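Long-range contacts in lasso peptide isopeptidase AtxE2 (Asticcacaulis excentricus, PDB 5TXE), which hydrolyses the isopeptide bond of the lasso peptides astexin-2 and astexin-3, opening these threaded substrates into linear peptides: residues 45-50 against 72-77; 84-89 against 106-111; 266-271 against 282-287. The protein carries 1 engineered substitution. All coordinates share one frame; numbering follows the deposited sequence.

Interaction 1: 45-50 against 72-77; sequences RLADIG and FQVRQA
D48 and R75 form an antiparallel hydrogen-bonded pair: D48 N donates to R75 O at 2.9 Å, and R75 N returns a bond of the same length to D48 O. The pair adds the short strand 48-49 to strand 69-78, in an antiparallel sheet of what is probably the N-terminal beta-propeller of this prolyl oligopeptidase family enzyme. Towards A77 the direct pairing gives way to a water, which accepts from A77 N and donates to L46 O.

The D48 and R75 side chains share one face of the sheet. Their salt bridge is long, 3.9 Å from D48 OD2 to R75 NH2, and the carboxylate and guanidinium planes stand 76° apart. A water makes up the difference. It donates to D48 OD2 at 2.6 Å and accepts from R75 NH2 at 2.8 Å, at the guanidinium edge and in its plane. The R75 chain bends at its third torsion (65°), which turns the guanidinium back from an extended course. Its NH1 is held by N84 OD1.

V74 and I49 lie on the other face. The V74 methyls divide their contacts: CG1 meets A47 CB at 4.0 Å, while CG2 meets I49 CG1 at 4.2 Å. I49 CD1 reaches on to the ring of F72, and L374 touches both I49 and F72. Toward the end of 72-77 the Q76 amide lies beside A47 CB, with OE1 its nearest atom. At G50 a water accepts from G50 N at 3.1 Å and from Q73 NE2 at 2.8 Å.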
loop_
_atom_site.group_PDB
_atom_site.type_symbol
_atom_site.label_atom_id
_atom_site.label_comp_id
_atom_site.label_asym_id
_atom_site.label_seq_id
_atom_site.Cartn_x
_atom_site.Cartn_y
_atom_site.Cartn_z
ATOM N N ARG A 45 9.218 3.736 -14.800
ATOM C CA ARG A 45 8.242 3.891 -15.870
ATOM C C ARG A 45 7.272 2.713 -16.048
ATOM O O ARG A 45 6.442 2.758 -16.942
ATOM C CB ARG A 45 8.985 4.101 -17.181
ATOM C CG ARG A 45 9.732 5.424 -17.287
ATOM C CD ARG A 45 10.511 5.471 -18.595
ATOM N NE ARG A 45 11.000 6.800 -18.905
ATOM C CZ ARG A 45 12.112 7.310 -18.432
ATOM N NH1 ARG A 45 12.868 6.621 -17.588
ATOM N NH2 ARG A 45 12.481 8.519 -18.807
ATOM N N LEU A 46 7.401 1.644 -15.271
ATOM C CA LEU A 46 6.417 0.500 -15.395
ATOM C C LEU A 46 5.062 0.947 -14.925
ATOM O O LEU A 46 4.908 1.408 -13.779
ATOM C CB LEU A 46 6.881 -0.719 -14.616
ATOM C CG LEU A 46 8.163 -1.389 -15.144
ATOM C CD1 LEU A 46 8.659 -2.508 -14.240
ATOM C CD2 LEU A 46 7.950 -1.941 -16.541
ATOM N N ALA A 47 4.079 0.874 -15.820
ATOM C CA ALA A 47 2.748 1.353 -15.553
ATOM C C ALA A 47 2.063 0.512 -14.501
ATOM O O ALA A 47 2.553 -0.579 -14.176
ATOM C CB ALA A 47 1.943 1.316 -16.825
ATOM N N ASP A 48 0.994 1.067 -13.937
ATOM C CA ASP A 48 0.236 0.430 -12.872
ATOM C C ASP A 48 -1.272 0.669 -13.088
ATOM O O ASP A 48 -1.687 1.492 -13.920
ATOM C CB ASP A 48 0.683 0.932 -11.483
ATOM C CG ASP A 48 0.611 -0.194 -10.366
ATOM O OD1 ASP A 48 0.156 -1.376 -10.611
ATOM O OD2 ASP A 48 0.992 0.126 -9.205
ATOM N N ILE A 49 -2.069 -0.112 -12.372
ATOM C CA ILE A 49 -3.516 -0.024 -12.398
ATOM C C ILE A 49 -4.020 0.000 -10.978
ATOM O O ILE A 49 -3.732 -0.920 -10.200
ATOM C CB ILE A 49 -4.109 -1.271 -13.085
ATOM C CG1 ILE A 49 -3.679 -1.322 -14.543
ATOM C CG2 ILE A 49 -5.616 -1.252 -12.986
ATOM C CD1 ILE A 49 -3.862 -2.683 -15.198
ATOM N N GLY A 50 -4.690 1.076 -10.599
ATOM C CA GLY A 50 -5.202 1.229 -9.214
ATOM C C GLY A 50 -4.149 1.688 -8.199
ATOM O O GLY A 50 -3.013 1.949 -8.536
ATOM N N PHE A 72 -11.014 0.429 -16.657
ATOM C CA PHE A 72 -10.023 0.587 -15.607
ATOM C C PHE A 72 -9.075 1.722 -15.984
ATOM O O PHE A 72 -8.959 2.048 -17.163
ATOM C CB PHE A 72 -9.220 -0.704 -15.447
ATOM C CG PHE A 72 -8.575 -1.194 -16.725
ATOM C CD1 PHE A 72 -9.310 -1.842 -17.672
ATOM C CD2 PHE A 72 -7.237 -0.979 -16.974
ATOM C CE1 PHE A 72 -8.712 -2.303 -18.841
ATOM C CE2 PHE A 72 -6.639 -1.399 -18.138
ATOM C CZ PHE A 72 -7.377 -2.077 -19.081
ATOM N N GLN A 73 -8.395 2.294 -14.980
ATOM C CA GLN A 73 -7.400 3.358 -15.145
ATOM C C GLN A 73 -6.000 2.862 -15.101
ATOM O O GLN A 73 -5.638 2.040 -14.253
ATOM C CB GLN A 73 -7.572 4.421 -14.085
ATOM C CG GLN A 73 -6.712 5.642 -14.298
ATOM C CD GLN A 73 -6.668 6.472 -13.026
ATOM O OE1 GLN A 73 -7.182 7.635 -12.957
ATOM N NE2 GLN A 73 -6.107 5.851 -11.964
ATOM N N VAL A 74 -5.206 3.348 -16.056
ATOM C CA VAL A 74 -3.764 3.056 -16.143
ATOM C C VAL A 74 -2.989 4.313 -15.821
ATOM O O VAL A 74 -3.369 5.396 -16.227
ATOM C CB VAL A 74 -3.311 2.535 -17.539
ATOM C CG1 VAL A 74 -1.811 2.318 -17.550
ATOM C CG2 VAL A 74 -3.949 1.176 -17.850
ATOM N N ARG A 75 -1.950 4.151 -15.024
ATOM C CA ARG A 75 -1.118 5.252 -14.614
ATOM C C ARG A 75 0.279 4.910 -15.053
ATOM O O ARG A 75 0.782 3.795 -14.828
ATOM C CB ARG A 75 -1.104 5.375 -13.088
ATOM C CG ARG A 75 -0.148 6.440 -12.586
ATOM C CD ARG A 75 -0.173 6.564 -11.062
ATOM N NE ARG A 75 0.312 5.372 -10.388
ATOM C CZ ARG A 75 1.577 4.989 -10.329
ATOM N NH1 ARG A 75 2.556 5.700 -10.871
ATOM N NH2 ARG A 75 1.873 3.870 -9.696
ATOM N N GLN A 76 0.918 5.881 -15.662
ATOM C CA GLN A 76 2.286 5.714 -16.038
ATOM C C GLN A 76 3.149 6.949 -15.749
ATOM O O GLN A 76 2.872 8.063 -16.167
ATOM C CB GLN A 76 2.393 5.349 -17.497
ATOM C CG GLN A 76 3.821 4.889 -17.832
ATOM C CD GLN A 76 3.902 4.076 -19.084
ATOM O OE1 GLN A 76 2.888 3.671 -19.679
ATOM N NE2 GLN A 76 5.101 3.838 -19.503
ATOM N N ALA A 77 4.245 6.706 -15.065
ATOM C CA ALA A 77 5.063 7.794 -14.527
ATOM C C ALA A 77 6.137 8.195 -15.510
ATOM O O ALA A 77 6.777 7.335 -16.136
ATOM C CB ALA A 77 5.699 7.342 -13.204
HETATM O O HOH W 1 5.005 4.333 -13.953
HETATM O O HOH W 2 -0.031 2.367 -8.268
HETATM O O HOH W 3 -4.370 3.675 -12.183
HETATM O O HOH W 4 -2.128 3.662 -10.651
#

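Interaction 2: 84-89 against 106-111; sequences NVFRMV and GEYLFW
F86, on strand 83-92, presses its ring against the backbone of residues 106-108. The strand belongs to an antiparallel sheet of the probable beta-propeller. The partner segment is irregular and begins the long loop that follows strand 100-104. F86, Y108 and G106 carry most of the contact, and no direct hydrogen bond crosses it.

CD2, CE2 and CZ of F86 do the touching. CD2 lies 3.6 Å from G106 O, which sits at the ring edge near its plane. CE2 lies 3.7 Å from Y108 CA, and CZ reaches Y108 CD2 at 4.0 Å. CG of F86 is turned away from its own carbonyl carbon (chi1 -65°), which brings the ring beside its own backbone N, the side on which G106 O lies. Q73 and R75 of the adjoining strand touch the same side chain.

Y108 also meets N84. N84 ND2 is 3.5 Å from Y108 CD2, with the amide and ring planes 41° apart. N84 OD1 is bonded to R75 NH1; ND2 makes a weak bond to W641 O. The far end of the tyrosine is fixed by a hydrogen bond from OH to G125 O, and its ring meets that of W641. The Y108 side chain is about 11 Å from that of H638, the inferred charge-relay histidine. Further along, F110 packs edge-to-face on H637 and W641, and W111 touches an apolar side chain of the bound peptide. The contact therefore lies at the start of a loop that runs to the substrate.

G106 has backbone angles that would jam a side chain against the preceding carbonyl oxygen. Its own O is gripped by two waters. One donates to G106 O at 2.8 Å and also to N84 O; the other donates to G106 O and accepts from F86 N at 2.8 Å.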
loop_
_atom_site.group_PDB
_atom_site.type_symbol
_atom_site.label_atom_id
_atom_site.label_comp_id
_atom_site.label_asym_id
_atom_site.label_seq_id
_atom_site.Cartn_x
_atom_site.Cartn_y
_atom_site.Cartn_z
ATOM N N ASN A 84 2.867 11.938 -13.616
ATOM C CA ASN A 84 2.079 10.790 -13.987
ATOM C C ASN A 84 1.107 11.125 -15.094
ATOM O O ASN A 84 0.548 12.212 -15.141
ATOM C CB ASN A 84 1.301 10.300 -12.781
ATOM C CG ASN A 84 2.194 9.528 -11.804
ATOM O OD1 ASN A 84 2.532 8.382 -12.050
ATOM N ND2 ASN A 84 2.599 10.171 -10.738
ATOM N N VAL A 85 0.951 10.185 -15.999
ATOM C CA VAL A 85 -0.037 10.269 -17.055
ATOM C C VAL A 85 -1.114 9.201 -16.793
ATOM O O VAL A 85 -0.777 8.028 -16.659
ATOM C CB VAL A 85 0.616 9.958 -18.423
ATOM C CG1 VAL A 85 -0.427 10.046 -19.531
ATOM C CG2 VAL A 85 1.723 10.981 -18.675
ATOM N N PHE A 86 -2.352 9.636 -16.677
ATOM C CA PHE A 86 -3.462 8.725 -16.444
ATOM C C PHE A 86 -4.306 8.517 -17.709
ATOM O O PHE A 86 -4.524 9.441 -18.455
ATOM C CB PHE A 86 -4.350 9.260 -15.330
ATOM C CG PHE A 86 -3.675 9.320 -14.001
ATOM C CD1 PHE A 86 -3.657 8.203 -13.192
ATOM C CD2 PHE A 86 -3.048 10.468 -13.572
ATOM C CE1 PHE A 86 -3.047 8.226 -11.965
ATOM C CE2 PHE A 86 -2.439 10.498 -12.337
ATOM C CZ PHE A 86 -2.438 9.370 -11.543
ATOM N N ARG A 87 -4.791 7.290 -17.910
ATOM C CA ARG A 87 -5.680 6.938 -19.057
ATOM C C ARG A 87 -6.826 6.084 -18.509
ATOM O O ARG A 87 -6.576 5.149 -17.728
ATOM C CB ARG A 87 -5.021 6.028 -20.103
ATOM C CG ARG A 87 -3.623 6.269 -20.484
ATOM C CD ARG A 87 -3.187 5.338 -21.590
ATOM N NE ARG A 87 -2.258 4.292 -21.174
ATOM C CZ ARG A 87 -2.398 3.022 -21.506
ATOM N NH1 ARG A 87 -3.458 2.601 -22.214
ATOM N NH2 ARG A 87 -1.491 2.142 -21.138
ATOM N N MET A 88 -8.050 6.400 -18.908
ATOM C CA MET A 88 -9.176 5.513 -18.668
ATOM C C MET A 88 -9.305 4.573 -19.892
ATOM O O MET A 88 -9.423 5.021 -21.049
ATOM C CB MET A 88 -10.421 6.345 -18.427
ATOM C CG MET A 88 -11.663 5.569 -18.007
ATOM S SD MET A 88 -11.481 4.456 -16.561
ATOM C CE MET A 88 -11.352 5.752 -15.344
ATOM N N VAL A 89 -9.218 3.278 -19.636
ATOM C CA VAL A 89 -9.143 2.252 -20.661
ATOM C C VAL A 89 -10.363 1.291 -20.683
ATOM O O VAL A 89 -10.904 0.960 -19.641
ATOM C CB VAL A 89 -7.912 1.422 -20.486
ATOM C CG1 VAL A 89 -7.710 0.506 -21.696
ATOM C CG2 VAL A 89 -6.700 2.349 -20.374
ATOM N N GLY A 106 -5.533 14.220 -16.335
ATOM C CA GLY A 106 -5.835 14.354 -14.944
ATOM C C GLY A 106 -4.566 14.400 -14.092
ATOM O O GLY A 106 -3.496 13.964 -14.519
ATOM N N GLU A 107 -4.754 14.930 -12.883
ATOM C CA GLU A 107 -3.727 15.034 -11.880
ATOM C C GLU A 107 -3.774 13.833 -10.917
ATOM O O GLU A 107 -4.816 13.176 -10.768
ATOM C CB GLU A 107 -3.941 16.296 -11.073
ATOM C CG GLU A 107 -3.581 17.588 -11.781
ATOM C CD GLU A 107 -3.975 18.843 -10.987
ATOM O OE1 GLU A 107 -4.829 18.814 -10.096
ATOM O OE2 GLU A 107 -3.448 19.932 -11.271
ATOM N N TYR A 108 -2.666 13.609 -10.209
ATOM C CA TYR A 108 -2.563 12.550 -9.226
ATOM C C TYR A 108 -3.497 12.895 -8.104
ATOM O O TYR A 108 -3.327 13.878 -7.442
ATOM C CB TYR A 108 -1.128 12.410 -8.759
ATOM C CG TYR A 108 -0.767 11.226 -7.908
ATOM C CD1 TYR A 108 -1.056 11.222 -6.555
ATOM C CD2 TYR A 108 -0.028 10.190 -8.414
ATOM C CE1 TYR A 108 -0.660 10.196 -5.740
ATOM C CE2 TYR A 108 0.374 9.116 -7.597
ATOM C CZ TYR A 108 0.052 9.114 -6.267
ATOM O OH TYR A 108 0.406 8.086 -5.396
ATOM N N LEU A 109 -4.518 12.059 -7.938
ATOM C CA LEU A 109 -5.591 12.276 -6.981
ATOM C C LEU A 109 -5.316 11.464 -5.707
ATOM O O LEU A 109 -5.316 10.232 -5.716
ATOM C CB LEU A 109 -6.922 11.891 -7.613
ATOM C CG LEU A 109 -8.193 12.462 -7.023
ATOM C CD1 LEU A 109 -9.394 12.008 -7.823
ATOM C CD2 LEU A 109 -8.407 12.079 -5.574
ATOM N N PHE A 110 -5.051 12.156 -4.613
ATOM C CA PHE A 110 -4.651 11.474 -3.408
ATOM C C PHE A 110 -5.823 10.719 -2.758
ATOM O O PHE A 110 -6.924 11.228 -2.691
ATOM C CB PHE A 110 -4.084 12.460 -2.399
ATOM C CG PHE A 110 -2.743 12.993 -2.787
ATOM C CD1 PHE A 110 -1.651 12.159 -2.892
ATOM C CD2 PHE A 110 -2.572 14.360 -3.051
ATOM C CE1 PHE A 110 -0.396 12.631 -3.286
ATOM C CE2 PHE A 110 -1.331 14.849 -3.440
ATOM C CZ PHE A 110 -0.249 13.967 -3.566
ATOM N N TRP A 111 -5.533 9.553 -2.215
ATOM C CA TRP A 111 -6.481 8.862 -1.368
ATOM C C TRP A 111 -6.470 9.526 -0.017
ATOM O O TRP A 111 -5.438 9.551 0.630
ATOM C CB TRP A 111 -6.027 7.401 -1.236
ATOM C CG TRP A 111 -7.005 6.459 -0.575
ATOM C CD1 TRP A 111 -8.199 6.768 0.029
ATOM C CD2 TRP A 111 -6.846 5.038 -0.446
ATOM N NE1 TRP A 111 -8.773 5.620 0.525
ATOM C CE2 TRP A 111 -7.961 4.554 0.244
ATOM C CE3 TRP A 111 -5.854 4.129 -0.850
ATOM C CZ2 TRP A 111 -8.158 3.189 0.471
ATOM C CZ3 TRP A 111 -6.021 2.786 -0.576
ATOM C CH2 TRP A 111 -7.172 2.331 0.078
HETATM O O HOH W 5 -0.797 14.091 -13.807
HETATM O O HOH W 6 -2.650 12.395 -16.718
#

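Interaction 3: 266-271 against 282-287; sequences TTFSVS and TTLVAR
Strands 266-271 and 283-288 form a beta hairpin, the two inner strands of a four-stranded antiparallel sheet that is probably a propeller blade. Three hydrogen-bonded pairs, T267 with R287, S269 with V285 and S271 with T283, give six backbone bonds, among them T267 N to R287 O at 2.8 Å. The bond from V285 N to S269 O is nearly straight at 174°, yet its donor stands 37° out of the carbonyl plane.

F268, V270, L284 and A286 lie on one face. F268 CE1 rests on A286 CB at 3.7 Å, and T266 CG2 sits over one face of the same ring, offset toward the rim. M307 of the neighbouring sheet touches F268, V270 and L284. Packing is tight at V270, where CG1 presses on T282 CB at 3.5 Å. The V270 chi1 of 131° lies far from a staggered position, consistent with strain. With both branch methyls gone, an alanine here would probably leave T282 CB without its close neighbour and open a gap beside M307.

On the other face V285 CG2 lies 3.2 Å from S269 OG, and CG1 lies 3.6 Å from S271 OG. S271 OG also has a weak hydrogen bond with R295. The chemistry implies a hairpin held by its backbone, with one face apolar for packing against the next sheet and the other mixed with hydroxyls.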
loop_
_atom_site.group_PDB
_atom_site.type_symbol
_atom_site.label_atom_id
_atom_site.label_comp_id
_atom_site.label_asym_id
_atom_site.label_seq_id
_atom_site.Cartn_x
_atom_site.Cartn_y
_atom_site.Cartn_z
ATOM N N THR A 266 -30.281 -19.419 -0.502
ATOM C CA THR A 266 -29.145 -19.565 0.414
ATOM C C THR A 266 -28.245 -18.313 0.471
ATOM O O THR A 266 -27.779 -17.802 -0.537
ATOM C CB THR A 266 -28.329 -20.741 -0.018
ATOM O OG1 THR A 266 -29.217 -21.840 -0.150
ATOM C CG2 THR A 266 -27.249 -21.065 1.014
ATOM N N THR A 267 -28.050 -17.810 1.679
ATOM C CA THR A 267 -27.169 -16.699 1.943
ATOM C C THR A 267 -25.865 -17.261 2.534
ATOM O O THR A 267 -25.839 -17.993 3.538
ATOM C CB THR A 267 -27.834 -15.701 2.896
ATOM O OG1 THR A 267 -28.870 -15.041 2.170
ATOM C CG2 THR A 267 -26.875 -14.650 3.380
ATOM N N PHE A 268 -24.788 -16.942 1.857
ATOM C CA PHE A 268 -23.466 -17.291 2.330
ATOM C C PHE A 268 -22.817 -16.113 2.999
ATOM O O PHE A 268 -22.954 -14.985 2.549
ATOM C CB PHE A 268 -22.650 -17.767 1.199
ATOM C CG PHE A 268 -23.148 -19.032 0.608
ATOM C CD1 PHE A 268 -22.905 -20.243 1.233
ATOM C CD2 PHE A 268 -23.847 -19.024 -0.543
ATOM C CE1 PHE A 268 -23.340 -21.443 0.689
ATOM C CE2 PHE A 268 -24.306 -20.203 -1.086
ATOM C CZ PHE A 268 -24.050 -21.418 -0.470
ATOM N N SER A 269 -22.190 -16.364 4.140
ATOM C CA SER A 269 -21.459 -15.346 4.822
ATOM C C SER A 269 -20.322 -16.018 5.598
ATOM O O SER A 269 -20.038 -17.184 5.379
ATOM C CB SER A 269 -22.379 -14.564 5.718
ATOM O OG SER A 269 -22.844 -15.392 6.748
ATOM N N VAL A 270 -19.650 -15.265 6.452
ATOM C CA VAL A 270 -18.480 -15.733 7.119
ATOM C C VAL A 270 -18.592 -15.285 8.548
ATOM O O VAL A 270 -19.035 -14.179 8.807
ATOM C CB VAL A 270 -17.332 -15.084 6.351
ATOM C CG1 VAL A 270 -16.321 -14.414 7.230
ATOM C CG2 VAL A 270 -16.775 -16.066 5.354
ATOM N N SER A 271 -18.243 -16.123 9.509
ATOM C CA SER A 271 -18.221 -15.615 10.893
ATOM C C SER A 271 -17.279 -16.433 11.750
ATOM O O SER A 271 -16.846 -17.488 11.348
ATOM C CB SER A 271 -19.635 -15.662 11.497
ATOM O OG SER A 271 -20.061 -17.011 11.641
ATOM N N THR A 282 -12.293 -17.171 10.602
ATOM C CA THR A 282 -13.662 -17.115 10.157
ATOM C C THR A 282 -13.897 -18.362 9.385
ATOM O O THR A 282 -12.938 -18.979 8.875
ATOM C CB THR A 282 -13.928 -15.914 9.224
ATOM O OG1 THR A 282 -13.286 -16.122 7.954
ATOM C CG2 THR A 282 -13.434 -14.655 9.856
ATOM N N THR A 283 -15.179 -18.712 9.300
ATOM C CA THR A 283 -15.643 -19.895 8.627
ATOM C C THR A 283 -16.847 -19.489 7.769
ATOM O O THR A 283 -17.700 -18.744 8.231
ATOM C CB THR A 283 -16.128 -20.975 9.645
ATOM O OG1 THR A 283 -15.060 -21.343 10.532
ATOM C CG2 THR A 283 -16.564 -22.197 8.931
ATOM N N LEU A 284 -16.917 -20.038 6.565
ATOM C CA LEU A 284 -18.083 -19.953 5.732
ATOM C C LEU A 284 -19.342 -20.552 6.384
ATOM O O LEU A 284 -19.303 -21.693 6.874
ATOM C CB LEU A 284 -17.846 -20.757 4.497
ATOM C CG LEU A 284 -18.950 -20.647 3.457
ATOM C CD1 LEU A 284 -19.046 -19.236 2.926
ATOM C CD2 LEU A 284 -18.637 -21.599 2.331
ATOM N N VAL A 285 -20.433 -19.793 6.363
ATOM C CA VAL A 285 -21.749 -20.264 6.855
ATOM C C VAL A 285 -22.837 -20.084 5.784
ATOM O O VAL A 285 -22.781 -19.168 4.954
ATOM C CB VAL A 285 -22.219 -19.644 8.188
ATOM C CG1 VAL A 285 -21.074 -19.473 9.177
ATOM C CG2 VAL A 285 -22.900 -18.324 7.967
ATOM N N ALA A 286 -23.784 -21.013 5.788
ATOM C CA ALA A 286 -24.903 -21.008 4.867
ATOM C C ALA A 286 -26.249 -20.990 5.632
ATOM O O ALA A 286 -26.442 -21.791 6.563
ATOM C CB ALA A 286 -24.817 -22.218 3.971
ATOM N N ARG A 287 -27.132 -20.063 5.253
ATOM C CA ARG A 287 -28.494 -19.968 5.777
ATOM C C ARG A 287 -29.487 -20.120 4.623
ATOM O O ARG A 287 -29.374 -19.390 3.636
ATOM C CB ARG A 287 -28.718 -18.605 6.436
ATOM C CG ARG A 287 -27.831 -18.287 7.628
ATOM C CD ARG A 287 -27.999 -16.832 8.092
ATOM N NE ARG A 287 -29.412 -16.491 8.281
ATOM C CZ ARG A 287 -30.108 -16.609 9.417
ATOM N NH1 ARG A 287 -29.541 -17.053 10.545
ATOM N NH2 ARG A 287 -31.400 -16.260 9.419
#

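Overall arrangement
Interactions 1 and 2 share one sheet, since strands 69-78 and 83-92 are neighbours in it. Their centres are 8 Å apart, and they touch through backbone bonds and through R75 packing on F86. Interaction 3 belongs to another sheet, with its centre 36 Å from that of interaction 1. Interaction 1 is the most buried; the other two are partly buried. Interaction 3 is a regular hairpin with a full run of backbone bonds. Interaction 1 has one firm pair, with waters serving its charged and polar groups. Interaction 2 relies on ring packing and bridging waters, and it alone comes within about 11 Å, side chain to side chain, of a probable charge-relay residue, H638.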